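Local structure of inorganic pyrophosphatase (1YGZ) at residues L15-E20 against G55-T60; E95-M100 against N146-V151; K132-F137 against K152-K157. The protein probably catalyses the magnesium-dependent hydrolysis of inorganic pyrophosphate into two phosphate ions, working as a homohexamer. All blocks are in the same frame, centred on the assembly; numbering follows the deposited sequence.

Interaction 1 (L15-E20 against G55-T60); sequences LCVVIE and GFVPNT
Val-18 O accepts the backbone N-H of Phe-56 at 2.9 Å, and the CA-H of Gly-55 also turns toward it. Val-18 N returns a bond to Phe-56 O, also 2.9 Å, with an N-H...O angle of 144°, so somewhat bent. The two residues thus form an antiparallel hydrogen-bonded pair joining strands 14-21 and 53-56, part of the OB-like barrel core of soluble family I pyrophosphatases. Next to it, Ile-19 and Gly-55 form a non-hydrogen-bonded pair, with their CA atoms 3.9 Å apart. The side chains of Val-18 and Phe-56 lie on the same face of the sheet. Phe-56 CG lies between its backbone N and carbonyl carbon (chi1 74°), which sets the ring beside Val-18. Val-18 CB sits over one ring face, offset toward the rim, 4.1 Å from the centroid. The carboxylate of Glu-20 comes to the ring edge, its plane turned 79° from the ring. Lys-33 makes a cation-pi contact with the same ring, and Asp-69, predicted to bind magnesium, is close by. Farther along, Val-18 CG2 meets Pro-58 CG at 3.6 Å, and Leu-15 CD1 meets Val-57 CG1 at 3.7 Å. With OE1 held by Leu-31 N, the Glu-20 carboxylate may be drawn to the weakly positive ring hydrogens.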
loop_
_atom_site.group_PDB
_atom_site.type_symbol
_atom_site.label_atom_id
_atom_site.label_comp_id
_atom_site.label_asym_id
_atom_site.label_seq_id
_atom_site.Cartn_x
_atom_site.Cartn_y
_atom_site.Cartn_z
ATOM N N LEU A 15 -11.374 37.381 -11.544
ATOM C CA LEU A 15 -10.868 36.818 -10.315
ATOM C C LEU A 15 -9.431 37.257 -10.032
ATOM O O LEU A 15 -8.562 37.148 -10.902
ATOM C CB LEU A 15 -10.979 35.300 -10.402
ATOM C CG LEU A 15 -10.698 34.555 -9.109
ATOM C CD1 LEU A 15 -11.148 35.383 -7.904
ATOM C CD2 LEU A 15 -11.404 33.221 -9.182
ATOM N N CYS A 16 -9.193 37.772 -8.823
ATOM C CA CYS A 16 -7.862 38.240 -8.440
ATOM C C CYS A 16 -7.070 37.043 -7.956
ATOM O O CYS A 16 -7.399 36.455 -6.927
ATOM C CB CYS A 16 -7.963 39.283 -7.318
ATOM S SG CYS A 16 -6.763 40.630 -7.450
ATOM N N VAL A 17 -6.024 36.676 -8.683
ATOM C CA VAL A 17 -5.225 35.510 -8.304
ATOM C C VAL A 17 -3.737 35.814 -8.093
ATOM O O VAL A 17 -3.069 36.313 -8.996
ATOM C CB VAL A 17 -5.345 34.408 -9.381
ATOM C CG1 VAL A 17 -4.657 33.136 -8.913
ATOM C CG2 VAL A 17 -6.798 34.154 -9.699
ATOM N N VAL A 18 -3.223 35.512 -6.901
ATOM C CA VAL A 18 -1.808 35.724 -6.588
ATOM C C VAL A 18 -1.061 34.487 -7.060
ATOM O O VAL A 18 -1.387 33.367 -6.658
ATOM C CB VAL A 18 -1.599 35.889 -5.071
ATOM C CG1 VAL A 18 -0.114 35.866 -4.725
ATOM C CG2 VAL A 18 -2.232 37.192 -4.607
ATOM N N ILE A 19 -0.066 34.677 -7.920
ATOM C CA ILE A 19 0.685 33.535 -8.440
ATOM C C ILE A 19 1.777 33.121 -7.491
ATOM O O ILE A 19 2.384 33.964 -6.844
ATOM C CB ILE A 19 1.343 33.835 -9.786
ATOM C CG1 ILE A 19 0.288 34.261 -10.808
ATOM C CG2 ILE A 19 2.101 32.600 -10.264
ATOM C CD1 ILE A 19 -0.800 33.231 -11.072
ATOM N N GLU A 20 2.038 31.822 -7.412
ATOM C CA GLU A 20 3.086 31.333 -6.527
ATOM C C GLU A 20 4.029 30.406 -7.279
ATOM O O GLU A 20 5.147 30.144 -6.820
ATOM C CB GLU A 20 2.490 30.564 -5.348
ATOM C CG GLU A 20 1.337 31.240 -4.638
ATOM C CD GLU A 20 1.054 30.603 -3.287
ATOM O OE1 GLU A 20 1.822 30.848 -2.326
ATOM O OE2 GLU A 20 0.069 29.844 -3.189
ATOM N N GLY A 55 -1.393 29.423 -8.302
ATOM C CA GLY A 55 -1.413 30.480 -7.315
ATOM C C GLY A 55 -2.562 30.218 -6.374
ATOM O O GLY A 55 -2.910 29.065 -6.127
ATOM N N PHE A 56 -3.161 31.273 -5.845
ATOM C CA PHE A 56 -4.283 31.094 -4.941
ATOM C C PHE A 56 -5.116 32.359 -4.974
ATOM O O PHE A 56 -4.663 33.391 -5.483
ATOM C CB PHE A 56 -3.780 30.810 -3.518
ATOM C CG PHE A 56 -3.228 32.019 -2.811
ATOM C CD1 PHE A 56 -4.086 32.951 -2.231
ATOM C CD2 PHE A 56 -1.854 32.238 -2.743
ATOM C CE1 PHE A 56 -3.583 34.085 -1.598
ATOM C CE2 PHE A 56 -1.338 33.373 -2.109
ATOM C CZ PHE A 56 -2.202 34.296 -1.537
ATOM N N VAL A 57 -6.338 32.277 -4.456
ATOM C CA VAL A 57 -7.226 33.435 -4.419
ATOM C C VAL A 57 -7.208 34.172 -3.068
ATOM O O VAL A 57 -7.452 33.597 -2.006
ATOM C CB VAL A 57 -8.664 33.027 -4.741
ATOM C CG1 VAL A 57 -9.566 34.248 -4.745
ATOM C CG2 VAL A 57 -8.715 32.340 -6.107
ATOM N N PRO A 58 -6.891 35.468 -3.099
ATOM C CA PRO A 58 -6.844 36.249 -1.861
ATOM C C PRO A 58 -8.149 36.232 -1.120
ATOM O O PRO A 58 -9.186 35.984 -1.720
ATOM C CB PRO A 58 -6.491 37.650 -2.346
ATOM C CG PRO A 58 -5.659 37.366 -3.565
ATOM C CD PRO A 58 -6.416 36.255 -4.247
ATOM N N ASN A 59 -8.082 36.487 0.182
ATOM C CA ASN A 59 -9.261 36.553 1.053
ATOM C C ASN A 59 -10.333 35.484 0.892
ATOM O O ASN A 59 -11.528 35.782 0.908
ATOM C CB ASN A 59 -9.911 37.924 0.914
ATOM C CG ASN A 59 -9.003 39.032 1.364
ATOM O OD1 ASN A 59 -9.076 40.148 0.861
ATOM N ND2 ASN A 59 -8.140 38.734 2.332
ATOM N N THR A 60 -9.904 34.239 0.755
ATOM C CA THR A 60 -10.836 33.136 0.629
ATOM C C THR A 60 -10.360 31.998 1.500
ATOM O O THR A 60 -9.157 31.812 1.683
ATOM C CB THR A 60 -10.935 32.618 -0.812
ATOM O OG1 THR A 60 -11.753 31.449 -0.837
ATOM C CG2 THR A 60 -9.590 32.237 -1.331
#

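Interaction 2 (E95-M100 against N146-V151); sequences EDESGM and NKWVKV
Trp-148 lays one face of its indole over the peptide between Asp-96 and Glu-97, with Glu-97 N above the ring centre and Asp-96 C nearer the rim. CZ3 of Trp-148 lies 3.5 Å from Asp-96 CA. Its first torsion (chi1 50°) sets CG of Trp-148 between the backbone N and the carbonyl carbon, which swings the indole back over the opposite chain. Glu-95 OE1 approaches the ring edge in plane, 3.9 Å from Trp-148 CH2. The other carboxylate oxygen, OE2, forms a salt bridge with Lys-152, and Glu-95 also packs on Pro-145 of a neighbouring subunit. The end of strand 83-96 pairs here with the start of strand 149-155, antiparallel. Glu-95 N donates to Lys-150 O at 2.8 Å, and Lys-150 N donates back to Glu-95 O. The side chains of this pair run side by side, Glu-95 CG to Lys-150 CB being 3.7 Å. One step on, Asp-96 and Val-149 form a non-hydrogen-bonded pair and share a face of the sheet. Past Asp-96 the chain turns away. Asp-96 OD1 accepts Ser-98 N at 2.6 Å, an Asx turn, and Gly-99 N at 3.2 Å, an Asx motif, so OD1 is gripped by two backbone N-H groups of the turn. Val-149 lies near Tyr-140 and Lys-147 near Arg-42, both predicted to bind substrate.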
loop_
_atom_site.group_PDB
_atom_site.type_symbol
_atom_site.label_atom_id
_atom_site.label_comp_id
_atom_site.label_asym_id
_atom_site.label_seq_id
_atom_site.Cartn_x
_atom_site.Cartn_y
_atom_site.Cartn_z
ATOM N N GLU A 95 -8.724 14.781 -3.777
ATOM C CA GLU A 95 -8.459 14.644 -2.349
ATOM C C GLU A 95 -7.059 14.056 -2.157
ATOM O O GLU A 95 -6.624 13.241 -2.977
ATOM C CB GLU A 95 -9.488 13.731 -1.688
ATOM C CG GLU A 95 -9.448 12.288 -2.166
ATOM C CD GLU A 95 -10.300 11.371 -1.307
ATOM O OE1 GLU A 95 -9.979 11.221 -0.108
ATOM O OE2 GLU A 95 -11.290 10.810 -1.829
ATOM N N ASP A 96 -6.354 14.484 -1.102
ATOM C CA ASP A 96 -5.012 13.975 -0.795
ATOM C C ASP A 96 -4.862 13.610 0.696
ATOM O O ASP A 96 -5.840 13.618 1.432
ATOM C CB ASP A 96 -3.947 14.992 -1.201
ATOM C CG ASP A 96 -3.992 16.260 -0.376
ATOM O OD1 ASP A 96 -4.373 16.204 0.810
ATOM O OD2 ASP A 96 -3.619 17.315 -0.925
ATOM N N GLU A 97 -3.657 13.251 1.154
ATOM C CA GLU A 97 -3.486 12.907 2.583
ATOM C C GLU A 97 -4.193 13.839 3.553
ATOM O O GLU A 97 -4.606 13.403 4.620
ATOM C CB GLU A 97 -2.001 12.830 3.024
ATOM C CG GLU A 97 -1.095 13.817 2.311
ATOM C CD GLU A 97 -0.149 14.708 3.142
ATOM O OE1 GLU A 97 0.164 14.462 4.302
ATOM O OE2 GLU A 97 0.359 15.695 2.597
ATOM N N SER A 98 -4.269 15.125 3.221
ATOM C CA SER A 98 -4.934 16.073 4.102
ATOM C C SER A 98 -6.432 15.987 3.970
ATOM O O SER A 98 -7.133 16.066 4.968
ATOM C CB SER A 98 -4.486 17.520 3.841
ATOM O OG SER A 98 -3.530 17.927 4.819
ATOM N N GLY A 99 -6.915 15.838 2.739
ATOM C CA GLY A 99 -8.345 15.754 2.496
ATOM C C GLY A 99 -8.766 16.320 1.150
ATOM O O GLY A 99 -8.152 16.005 0.133
HETATM N N MSE A 100 -9.799 17.167 1.152
HETATM C CA MSE A 100 -10.326 17.773 -0.076
HETATM C C MSE A 100 -9.703 19.126 -0.447
HETATM O O MSE A 100 -9.991 20.146 0.199
HETATM C CB MSE A 100 -11.852 17.953 0.039
HETATM C CG MSE A 100 -12.635 16.670 0.189
HETATM SE SE MSE A 100 -12.357 15.510 -1.310
HETATM C CE MSE A 100 -13.627 16.303 -2.544
ATOM N N ASN A 146 4.951 9.783 2.887
ATOM C CA ASN A 146 3.747 10.184 3.615
ATOM C C ASN A 146 3.026 11.327 2.898
ATOM O O ASN A 146 2.890 12.432 3.439
ATOM C CB ASN A 146 4.118 10.626 5.035
ATOM C CG ASN A 146 4.964 9.597 5.758
ATOM O OD1 ASN A 146 4.558 8.448 5.927
ATOM N ND2 ASN A 146 6.150 10.004 6.185
ATOM N N LYS A 147 2.567 11.053 1.680
ATOM C CA LYS A 147 1.874 12.059 0.887
ATOM C C LYS A 147 1.322 11.414 -0.384
ATOM O O LYS A 147 2.054 10.774 -1.145
ATOM C CB LYS A 147 2.845 13.191 0.546
ATOM C CG LYS A 147 2.299 14.558 0.848
ATOM C CD LYS A 147 3.414 15.542 1.211
ATOM C CE LYS A 147 4.042 15.214 2.563
ATOM N NZ LYS A 147 5.007 16.256 2.995
ATOM N N TRP A 148 0.022 11.574 -0.594
ATOM C CA TRP A 148 -0.650 11.002 -1.752
ATOM C C TRP A 148 -1.681 11.983 -2.288
ATOM O O TRP A 148 -1.961 13.012 -1.663
ATOM C CB TRP A 148 -1.351 9.693 -1.372
ATOM C CG TRP A 148 -2.224 9.817 -0.152
ATOM C CD1 TRP A 148 -1.824 9.766 1.152
ATOM C CD2 TRP A 148 -3.622 10.097 -0.128
ATOM N NE1 TRP A 148 -2.887 10.001 1.984
ATOM C CE2 TRP A 148 -4.007 10.208 1.223
ATOM C CE3 TRP A 148 -4.595 10.268 -1.121
ATOM C CZ2 TRP A 148 -5.309 10.485 1.612
ATOM C CZ3 TRP A 148 -5.894 10.543 -0.735
ATOM C CH2 TRP A 148 -6.240 10.650 0.620
ATOM N N VAL A 149 -2.242 11.649 -3.446
ATOM C CA VAL A 149 -3.244 12.483 -4.095
ATOM C C VAL A 149 -4.193 11.652 -4.939
ATOM O O VAL A 149 -3.761 10.832 -5.742
ATOM C CB VAL A 149 -2.591 13.522 -5.014
ATOM C CG1 VAL A 149 -3.662 14.244 -5.813
ATOM C CG2 VAL A 149 -1.793 14.516 -4.193
ATOM N N LYS A 150 -5.489 11.872 -4.752
ATOM C CA LYS A 150 -6.510 11.152 -5.505
ATOM C C LYS A 150 -7.319 12.152 -6.302
ATOM O O LYS A 150 -8.162 12.878 -5.765
ATOM C CB LYS A 150 -7.418 10.368 -4.561
ATOM C CG LYS A 150 -8.682 9.821 -5.214
ATOM C CD LYS A 150 -9.417 8.839 -4.298
ATOM C CE LYS A 150 -8.823 7.437 -4.403
ATOM N NZ LYS A 150 -8.977 6.886 -5.784
ATOM N N VAL A 151 -7.054 12.185 -7.600
ATOM C CA VAL A 151 -7.727 13.118 -8.483
ATOM C C VAL A 151 -9.064 12.617 -8.983
ATOM O O VAL A 151 -9.143 11.646 -9.738
ATOM C CB VAL A 151 -6.853 13.457 -9.695
ATOM C CG1 VAL A 151 -7.530 14.534 -10.535
ATOM C CG2 VAL A 151 -5.484 13.925 -9.222
#

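Interaction 3 (K132-F137 against K152-K157); sequences KIKHFF and KGFENK
This is a small helix-on-strand contact at the surface, where helix 127-137 runs beside strand 149-155, carried mainly by Lys-134 and Phe-154. The local axes are 9.8 Å apart at closest approach, with directions 144° apart. Phe-154 reaches back to the helix. Its CE1 lies 4.0 Å from Lys-134 CB, and Ile-133 CB stands at the ring edge, 4.4 Å from CZ of Phe-154. On the sheet side, Phe-154 packs on Leu-92. The strand carries a classic beta bulge here, with Lys-152 and Gly-153 both facing Asn-93 on strand 83-96. Lys-134 uses its length to reach the bulge. Its chain is extended as far as CE and then bends at the last torsion (chi4 65°), which brings NZ to 2.9 Å from Lys-152 O. That bond is weak, as is a second one from NZ to Val-151 O, so the ammonium bridges two successive carbonyls of the strand. Elsewhere on the helix, Lys-132 NZ is hydrogen-bonded to Tyr-45 O, and His-135 NE2 to Asp-142 OD2, both partners being on a neighbouring subunit.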
loop_
_atom_site.group_PDB
_atom_site.type_symbol
_atom_site.label_atom_id
_atom_site.label_comp_id
_atom_site.label_asym_id
_atom_site.label_seq_id
_atom_site.Cartn_x
_atom_site.Cartn_y
_atom_site.Cartn_z
ATOM N N LYS A 132 -2.800 15.933 -19.168
ATOM C CA LYS A 132 -1.514 16.318 -18.594
ATOM C C LYS A 132 -1.686 16.967 -17.206
ATOM O O LYS A 132 -0.904 16.713 -16.300
ATOM C CB LYS A 132 -0.771 17.283 -19.538
ATOM C CG LYS A 132 0.734 17.450 -19.248
ATOM C CD LYS A 132 1.334 18.651 -19.989
ATOM C CE LYS A 132 1.176 18.576 -21.509
ATOM N NZ LYS A 132 2.149 17.638 -22.140
ATOM N N ILE A 133 -2.704 17.801 -17.039
ATOM C CA ILE A 133 -2.907 18.436 -15.742
ATOM C C ILE A 133 -3.339 17.412 -14.695
ATOM O O ILE A 133 -2.784 17.367 -13.589
ATOM C CB ILE A 133 -3.967 19.543 -15.817
ATOM C CG1 ILE A 133 -3.527 20.600 -16.830
ATOM C CG2 ILE A 133 -4.158 20.178 -14.435
ATOM C CD1 ILE A 133 -4.632 21.504 -17.263
ATOM N N LYS A 134 -4.320 16.586 -15.052
ATOM C CA LYS A 134 -4.808 15.574 -14.126
ATOM C C LYS A 134 -3.670 14.634 -13.734
ATOM O O LYS A 134 -3.378 14.472 -12.553
ATOM C CB LYS A 134 -5.960 14.794 -14.762
ATOM C CG LYS A 134 -6.691 13.846 -13.825
ATOM C CD LYS A 134 -7.864 13.173 -14.564
ATOM C CE LYS A 134 -8.736 12.290 -13.650
ATOM N NZ LYS A 134 -9.456 13.077 -12.593
ATOM N N HIS A 135 -3.016 14.038 -14.730
ATOM C CA HIS A 135 -1.918 13.111 -14.486
ATOM C C HIS A 135 -0.837 13.748 -13.618
ATOM O O HIS A 135 -0.295 13.124 -12.697
ATOM C CB HIS A 135 -1.313 12.651 -15.812
ATOM C CG HIS A 135 0.020 11.982 -15.669
ATOM N ND1 HIS A 135 1.183 12.681 -15.424
ATOM C CD2 HIS A 135 0.372 10.677 -15.732
ATOM C CE1 HIS A 135 2.194 11.835 -15.345
ATOM N NE2 HIS A 135 1.731 10.612 -15.528
ATOM N N PHE A 136 -0.521 14.995 -13.924
ATOM C CA PHE A 136 0.485 15.714 -13.165
ATOM C C PHE A 136 0.162 15.608 -11.691
ATOM O O PHE A 136 0.899 14.981 -10.918
ATOM C CB PHE A 136 0.488 17.190 -13.555
ATOM C CG PHE A 136 1.385 18.043 -12.698
ATOM C CD1 PHE A 136 2.769 18.047 -12.897
ATOM C CD2 PHE A 136 0.849 18.840 -11.688
ATOM C CE1 PHE A 136 3.609 18.831 -12.111
ATOM C CE2 PHE A 136 1.680 19.633 -10.889
ATOM C CZ PHE A 136 3.066 19.627 -11.102
ATOM N N PHE A 137 -0.947 16.235 -11.318
ATOM C CA PHE A 137 -1.370 16.266 -9.940
ATOM C C PHE A 137 -1.416 14.910 -9.281
ATOM O O PHE A 137 -1.105 14.785 -8.107
ATOM C CB PHE A 137 -2.724 16.971 -9.821
ATOM C CG PHE A 137 -2.605 18.455 -9.840
ATOM C CD1 PHE A 137 -2.570 19.143 -11.041
ATOM C CD2 PHE A 137 -2.410 19.159 -8.649
ATOM C CE1 PHE A 137 -2.336 20.505 -11.066
ATOM C CE2 PHE A 137 -2.173 20.529 -8.657
ATOM C CZ PHE A 137 -2.133 21.208 -9.866
ATOM N N LYS A 152 -10.116 13.299 -8.557
ATOM C CA LYS A 152 -11.457 12.937 -8.959
ATOM C C LYS A 152 -11.673 13.230 -10.424
ATOM O O LYS A 152 -11.864 12.313 -11.219
ATOM C CB LYS A 152 -12.495 13.694 -8.115
ATOM C CG LYS A 152 -12.738 13.104 -6.719
ATOM C CD LYS A 152 -11.447 12.981 -5.915
ATOM C CE LYS A 152 -11.689 12.305 -4.567
ATOM N NZ LYS A 152 -12.129 10.881 -4.714
ATOM N N GLY A 153 -11.635 14.506 -10.784
ATOM C CA GLY A 153 -11.844 14.880 -12.172
ATOM C C GLY A 153 -12.178 16.349 -12.269
ATOM O O GLY A 153 -12.061 17.069 -11.279
ATOM N N PHE A 154 -12.600 16.808 -13.439
ATOM C CA PHE A 154 -12.920 18.222 -13.577
ATOM C C PHE A 154 -14.419 18.492 -13.559
ATOM O O PHE A 154 -15.220 17.573 -13.600
ATOM C CB PHE A 154 -12.325 18.783 -14.868
ATOM C CG PHE A 154 -10.846 18.579 -14.997
ATOM C CD1 PHE A 154 -10.331 17.392 -15.525
ATOM C CD2 PHE A 154 -9.967 19.580 -14.611
ATOM C CE1 PHE A 154 -8.957 17.217 -15.668
ATOM C CE2 PHE A 154 -8.588 19.411 -14.752
ATOM C CZ PHE A 154 -8.084 18.230 -15.281
ATOM N N GLU A 155 -14.780 19.766 -13.483
ATOM C CA GLU A 155 -16.174 20.189 -13.479
ATOM C C GLU A 155 -16.327 21.527 -14.218
ATOM O O GLU A 155 -15.354 22.226 -14.478
ATOM C CB GLU A 155 -16.677 20.292 -12.039
ATOM C CG GLU A 155 -16.395 19.015 -11.258
ATOM C CD GLU A 155 -17.220 18.859 -9.997
ATOM O OE1 GLU A 155 -17.042 17.831 -9.317
ATOM O OE2 GLU A 155 -18.041 19.737 -9.672
ATOM N N ASN A 156 -17.550 21.873 -14.576
ATOM C CA ASN A 156 -17.807 23.111 -15.304
ATOM C C ASN A 156 -17.635 24.366 -14.451
ATOM O O ASN A 156 -17.449 24.302 -13.230
ATOM C CB ASN A 156 -19.228 23.099 -15.839
ATOM C CG ASN A 156 -20.250 22.945 -14.726
ATOM O OD1 ASN A 156 -20.227 23.685 -13.737
ATOM N ND2 ASN A 156 -21.142 21.978 -14.874
ATOM N N LYS A 157 -17.726 25.510 -15.121
ATOM C CA LYS A 157 -17.604 26.794 -14.470
ATOM C C LYS A 157 -18.554 26.885 -13.291
ATOM O O LYS A 157 -18.141 27.162 -12.158
ATOM C CB LYS A 157 -17.921 27.913 -15.450
ATOM C CG LYS A 157 -18.072 29.251 -14.769
ATOM C CD LYS A 157 -18.033 30.388 -15.754
ATOM C CE LYS A 157 -18.179 31.706 -15.022
ATOM N NZ LYS A 157 -18.028 32.869 -15.928
#

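All three contacts reach one mixed, curled sheet. Interaction 1 closes before the others open along the chain, whereas the segments of interactions 2 and 3 alternate. Interactions 2 and 3 have centres about 14 Å apart and share strand 149-155. They touch by packing, Val-149 CG1 against Phe-137 O and Val-151 CG2 against Phe-137 CB. Interaction 1 lies about 21 Å from interaction 2 and about 19 Å from interaction 3, centre to centre, without touching either. Interactions 1 and 3 are on opposite sides of the chain's centre. Strand 83-96 connects the regions, since it pairs with both 14-21 and 149-155. Interactions 1 and 2 each lie near predicted substrate- or metal-binding residues, while 2 and 3 also lie near neighbouring subunits of the hexamer.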